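Local coordinates for putative aldehyde dehydrogenase (Burkholderia cenocepacia, PDB 4YWE), which probably oxidises aldehydes with NAD or NADP as acceptor, as members of the aldehyde dehydrogenase family do, and binds calcium and magnesium ions, at residues 38-43 with 96-101; 362-365 with 369-372. All blocks are in the same frame, centred on the assembly; numbering follows the deposited sequence.

Contact 1: 38-43 with 96-101; sequences QPFATI and EARDTG. With CA (calcium ion), chain K.
Phe40 and Arg98 lie almost flat on one another, joining strand 38-44 to the last turn of helix 89-100, and they illustrate how an arginine can pack by its breadth. Along the strand, Gln38 contributes its carbonyl O, which sits in the plane of the Phe40 ring at its edge. Phe40 itself carries the contact. Its CG stands between the backbone N and the carbonyl carbon (chi1 65°), which sends the ring across to the helix. There Arg98, extended from CG to NE, runs over one ring face in the opposite direction: its CG comes near Phe40 CZ, its CD makes a CH-pi contact 4.1 Å from the ring centroid, and the guanidinium lies over the CD2 side, with Arg98 CZ 3.3 Å from Phe40 CD2. Ring and guanidinium planes differ by only 13°. The edge of the ring meets Asp99, whose CA is 4.4 Å from Phe40 CZ. Ala41 follows, and because it and Phe40 both face Val31 of the neighbouring strand, the pair forms a classic beta bulge. Beyond it, Ile43 leans on Leu188, as Phe40 and Ala41 also do. On the helix side, Asp99 has CG anti to its own N (chi1 -163°), an arrangement that lets it chelate calcium through both O and OD1, each 2.5 Å from the metal. Two waters, Val32 O and Asp185 O complete six ligands, while Asp99 OD2 accepts from the N atoms of Cys187 and Leu188. The chemistry thus divides the work: Arg98 meets the ring through its stem and a guanidinium face, its N-H bonds nearly parallel to the ring and not aimed at it, whereas the neighbouring carboxylate, gripped by metal and amides, is fixed in rotation.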
loop_
_atom_site.group_PDB
_atom_site.type_symbol
_atom_site.label_atom_id
_atom_site.label_comp_id
_atom_site.label_asym_id
_atom_site.label_seq_id
_atom_site.Cartn_x
_atom_site.Cartn_y
_atom_site.Cartn_z
ATOM N N GLN A 38 -13.448 12.556 -47.865
ATOM C CA GLN A 38 -13.945 11.515 -48.756
ATOM C C GLN A 38 -13.961 10.141 -48.089
ATOM O O GLN A 38 -13.045 9.797 -47.344
ATOM C CB GLN A 38 -13.100 11.460 -50.032
ATOM C CG GLN A 38 -13.059 12.769 -50.800
ATOM C CD GLN A 38 -14.441 13.282 -51.147
ATOM O OE1 GLN A 38 -15.303 12.526 -51.595
ATOM N NE2 GLN A 38 -14.663 14.574 -50.936
ATOM N N PRO A 39 -15.014 9.354 -48.356
ATOM C CA PRO A 39 -15.122 7.976 -47.866
ATOM C C PRO A 39 -14.088 7.056 -48.509
ATOM O O PRO A 39 -13.892 7.117 -49.722
ATOM C CB PRO A 39 -16.543 7.564 -48.274
ATOM C CG PRO A 39 -17.268 8.847 -48.525
ATOM C CD PRO A 39 -16.233 9.782 -49.062
ATOM N N PHE A 40 -13.438 6.217 -47.707
ATOM C CA PHE A 40 -12.433 5.298 -48.229
ATOM C C PHE A 40 -12.609 3.892 -47.663
ATOM O O PHE A 40 -11.926 2.957 -48.081
ATOM C CB PHE A 40 -11.021 5.812 -47.927
ATOM C CG PHE A 40 -10.691 5.867 -46.460
ATOM C CD1 PHE A 40 -11.039 6.969 -45.697
ATOM C CD2 PHE A 40 -10.019 4.822 -45.849
ATOM C CE1 PHE A 40 -10.732 7.023 -44.351
ATOM C CE2 PHE A 40 -9.709 4.870 -44.502
ATOM C CZ PHE A 40 -10.066 5.972 -43.753
ATOM N N ALA A 41 -13.527 3.747 -46.713
ATOM C CA ALA A 41 -13.785 2.453 -46.092
ATOM C C ALA A 41 -15.177 2.412 -45.472
ATOM O O ALA A 41 -15.891 3.413 -45.464
ATOM C CB ALA A 41 -12.728 2.148 -45.041
ATOM N N THR A 42 -15.556 1.245 -44.962
ATOM C CA THR A 42 -16.841 1.075 -44.288
ATOM C C THR A 42 -16.688 0.237 -43.023
ATOM O O THR A 42 -15.827 -0.640 -42.949
ATOM C CB THR A 42 -17.887 0.400 -45.199
ATOM O OG1 THR A 42 -17.387 -0.867 -45.646
ATOM C CG2 THR A 42 -18.209 1.272 -46.407
ATOM N N ILE A 43 -17.528 0.512 -42.031
ATOM C CA ILE A 43 -17.575 -0.297 -40.819
ATOM C C ILE A 43 -18.971 -0.877 -40.653
ATOM O O ILE A 43 -19.939 -0.358 -41.209
ATOM C CB ILE A 43 -17.170 0.517 -39.574
ATOM C CG1 ILE A 43 -18.001 1.799 -39.480
ATOM C CG2 ILE A 43 -15.684 0.836 -39.603
ATOM C CD1 ILE A 43 -17.662 2.661 -38.282
ATOM N N GLU A 96 -4.469 5.227 -38.216
ATOM C CA GLU A 96 -4.985 6.196 -37.254
ATOM C C GLU A 96 -5.022 7.604 -37.839
ATOM O O GLU A 96 -6.026 8.305 -37.722
ATOM C CB GLU A 96 -4.139 6.182 -35.979
ATOM C CG GLU A 96 -4.686 7.041 -34.850
ATOM C CD GLU A 96 -5.750 6.331 -34.034
ATOM O OE1 GLU A 96 -6.728 5.829 -34.627
ATOM O OE2 GLU A 96 -5.605 6.273 -32.794
ATOM N N ALA A 97 -3.925 8.007 -38.472
ATOM C CA ALA A 97 -3.810 9.341 -39.055
ATOM C C ALA A 97 -4.815 9.558 -40.181
ATOM O O ALA A 97 -5.359 10.649 -40.338
ATOM C CB ALA A 97 -2.398 9.573 -39.566
ATOM N N ARG A 98 -5.054 8.511 -40.963
ATOM C CA ARG A 98 -5.976 8.584 -42.092
ATOM C C ARG A 98 -7.422 8.689 -41.616
ATOM O O ARG A 98 -8.267 9.290 -42.281
ATOM C CB ARG A 98 -5.802 7.357 -42.991
ATOM C CG ARG A 98 -6.600 7.392 -44.282
ATOM C CD ARG A 98 -6.322 6.150 -45.116
ATOM N NE ARG A 98 -6.992 6.190 -46.412
ATOM C CZ ARG A 98 -7.016 5.175 -47.270
ATOM N NH1 ARG A 98 -6.410 4.035 -46.968
ATOM N NH2 ARG A 98 -7.650 5.299 -48.428
ATOM N N ASP A 99 -7.690 8.108 -40.452
ATOM C CA ASP A 99 -9.047 7.987 -39.938
ATOM C C ASP A 99 -9.418 9.152 -39.019
ATOM O O ASP A 99 -10.557 9.618 -39.024
ATOM C CB ASP A 99 -9.201 6.654 -39.198
ATOM C CG ASP A 99 -10.649 6.261 -38.988
ATOM O OD1 ASP A 99 -11.537 6.909 -39.577
ATOM O OD2 ASP A 99 -10.895 5.288 -38.243
ATOM N N THR A 100 -8.453 9.622 -38.235
ATOM C CA THR A 100 -8.701 10.698 -37.280
ATOM C C THR A 100 -8.314 12.059 -37.845
ATOM O O THR A 100 -8.901 13.079 -37.480
ATOM C CB THR A 100 -7.931 10.479 -35.969
ATOM O OG1 THR A 100 -6.529 10.651 -36.208
ATOM C CG2 THR A 100 -8.187 9.083 -35.427
ATOM N N GLY A 101 -7.317 12.072 -38.724
ATOM C CA GLY A 101 -6.881 13.299 -39.365
ATOM C C GLY A 101 -5.626 13.919 -38.781
ATOM O O GLY A 101 -5.090 14.883 -39.331
HETATM CA CA CA K . -12.716 9.008 -40.090
HETATM O O HOH W 1 -13.366 11.338 -39.881
HETATM O O HOH W 2 -15.180 8.450 -40.403
#

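Contact 2: 362-365 with 369-372; sequences ADAP and FYQA
A local, mainly apolar contact, in which Ala364 and Pro365 pack against one face and the edge of the Tyr370 ring, sits within the long loop joining strands 354-360 and 374-376. It shows how a loop without regular secondary structure can fold back on one of its own aromatic side chains. Ala364 approaches over a face: its CB lies 4.2 Å from the Tyr370 ring centroid and 15° off the ring normal, a CH-pi contact displaced somewhat toward the rim. Pro365 comes to the side instead. Its carbonyl O, close to the ring plane, meets the aromatic edge 3.2 Å from Tyr370 CE2, and its CD packs against the phenol end, 3.4 Å from Tyr370 OH. The two residues therefore meet the ring from two directions, one above it and one along its border. Tyr370 reaches them because its CG is anti to the carbonyl carbon (chi1 -64°). The hydroxyl is also engaged in a hydrogen bond with Ser35 O, from the turn between strands 28-33 and 38-44, so the polar end of this buried side chain is satisfied. Pro321 touches all three contact residues from a further loop. Just beyond the tyrosine, Gln371 NE2 donates to Ala372 O over 2.8 Å in a nearly straight bond of 171°, in the carbonyl plane and on a lone pair. The arrangement is that of an irregular connection between neighbouring antiparallel strands, here in the large mixed sheet that in aldehyde dehydrogenases forms the core of the catalytic domain.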
loop_
_atom_site.group_PDB
_atom_site.type_symbol
_atom_site.label_atom_id
_atom_site.label_comp_id
_atom_site.label_asym_id
_atom_site.label_seq_id
_atom_site.Cartn_x
_atom_site.Cartn_y
_atom_site.Cartn_z
ATOM N N ALA A 362 -2.054 26.171 -48.930
ATOM C CA ALA A 362 -2.823 26.392 -50.151
ATOM C C ALA A 362 -3.339 25.095 -50.770
ATOM O O ALA A 362 -4.503 25.007 -51.163
ATOM C CB ALA A 362 -1.982 27.157 -51.165
ATOM N N ASP A 363 -2.475 24.088 -50.850
ATOM C CA ASP A 363 -2.815 22.846 -51.540
ATOM C C ASP A 363 -3.678 21.915 -50.691
ATOM O O ASP A 363 -4.056 20.833 -51.141
ATOM C CB ASP A 363 -1.543 22.118 -51.979
ATOM C CG ASP A 363 -0.668 21.714 -50.811
ATOM O OD1 ASP A 363 -0.519 22.524 -49.871
ATOM O OD2 ASP A 363 -0.129 20.588 -50.832
ATOM N N ALA A 364 -3.989 22.332 -49.467
ATOM C CA ALA A 364 -4.863 21.548 -48.601
ATOM C C ALA A 364 -6.274 21.510 -49.177
ATOM O O ALA A 364 -6.842 22.554 -49.495
ATOM C CB ALA A 364 -4.877 22.117 -47.195
ATOM N N PRO A 365 -6.837 20.298 -49.315
ATOM C CA PRO A 365 -8.150 20.048 -49.923
ATOM C C PRO A 365 -9.260 20.944 -49.381
ATOM O O PRO A 365 -9.410 21.083 -48.167
ATOM C CB PRO A 365 -8.419 18.584 -49.572
ATOM C CG PRO A 365 -7.066 17.982 -49.471
ATOM C CD PRO A 365 -6.196 19.048 -48.868
ATOM N N PHE A 369 -11.897 19.358 -43.664
ATOM C CA PHE A 369 -12.430 20.134 -42.551
ATOM C C PHE A 369 -11.301 20.801 -41.772
ATOM O O PHE A 369 -11.001 20.419 -40.640
ATOM C CB PHE A 369 -13.261 19.239 -41.630
ATOM C CG PHE A 369 -14.086 18.223 -42.363
ATOM C CD1 PHE A 369 -15.224 18.604 -43.057
ATOM C CD2 PHE A 369 -13.723 16.886 -42.362
ATOM C CE1 PHE A 369 -15.984 17.669 -43.737
ATOM C CE2 PHE A 369 -14.480 15.947 -43.038
ATOM C CZ PHE A 369 -15.612 16.339 -43.727
ATOM N N TYR A 370 -10.683 21.806 -42.385
ATOM C CA TYR A 370 -9.509 22.444 -41.804
ATOM C C TYR A 370 -9.862 23.678 -40.979
ATOM O O TYR A 370 -10.711 24.482 -41.365
ATOM C CB TYR A 370 -8.515 22.814 -42.907
ATOM C CG TYR A 370 -7.962 21.608 -43.631
ATOM C CD1 TYR A 370 -6.883 20.902 -43.116
ATOM C CD2 TYR A 370 -8.526 21.167 -44.820
ATOM C CE1 TYR A 370 -6.378 19.794 -43.767
ATOM C CE2 TYR A 370 -8.025 20.059 -45.481
ATOM C CZ TYR A 370 -6.951 19.377 -44.948
ATOM O OH TYR A 370 -6.448 18.275 -45.598
ATOM N N GLN A 371 -9.201 23.808 -39.835
ATOM C CA GLN A 371 -9.394 24.948 -38.949
ATOM C C GLN A 371 -8.062 25.370 -38.343
ATOM O O GLN A 371 -7.443 24.614 -37.592
ATOM C CB GLN A 371 -10.398 24.611 -37.845
ATOM C CG GLN A 371 -10.487 25.659 -36.748
ATOM C CD GLN A 371 -10.989 26.996 -37.255
ATOM O OE1 GLN A 371 -12.139 27.122 -37.674
ATOM N NE2 GLN A 371 -10.126 28.003 -37.223
ATOM N N ALA A 372 -7.620 26.575 -38.680
ATOM C CA ALA A 372 -6.359 27.097 -38.171
ATOM C C ALA A 372 -6.461 27.393 -36.680
ATOM O O ALA A 372 -7.498 27.860 -36.210
ATOM C CB ALA A 372 -5.957 28.347 -38.935
#

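Contacts 1 and 2 lie on the same side of the chain's centre, their own centres 17 Å apart and their nearest atoms about 6 Å apart, so they do not touch directly. Neighbouring pieces bridge them. Gln38 of contact 1 packs on Ser367, which lies between the two segments of contact 2, and Ser35, whose carbonyl O is hydrogen-bonded to the Tyr370 hydroxyl, sits in the turn leading into strand 38-44. Pro321 borders contact 2, while the adjacent Ser322 makes a weak hydrogen bond to Ala97 O. Only contact 1 supplies a calcium ligand; the Tyr370 side chain is about 12 Å from the ion, and that of Pro365 about 11 Å from the side chain of Val32, another calcium-binding residue.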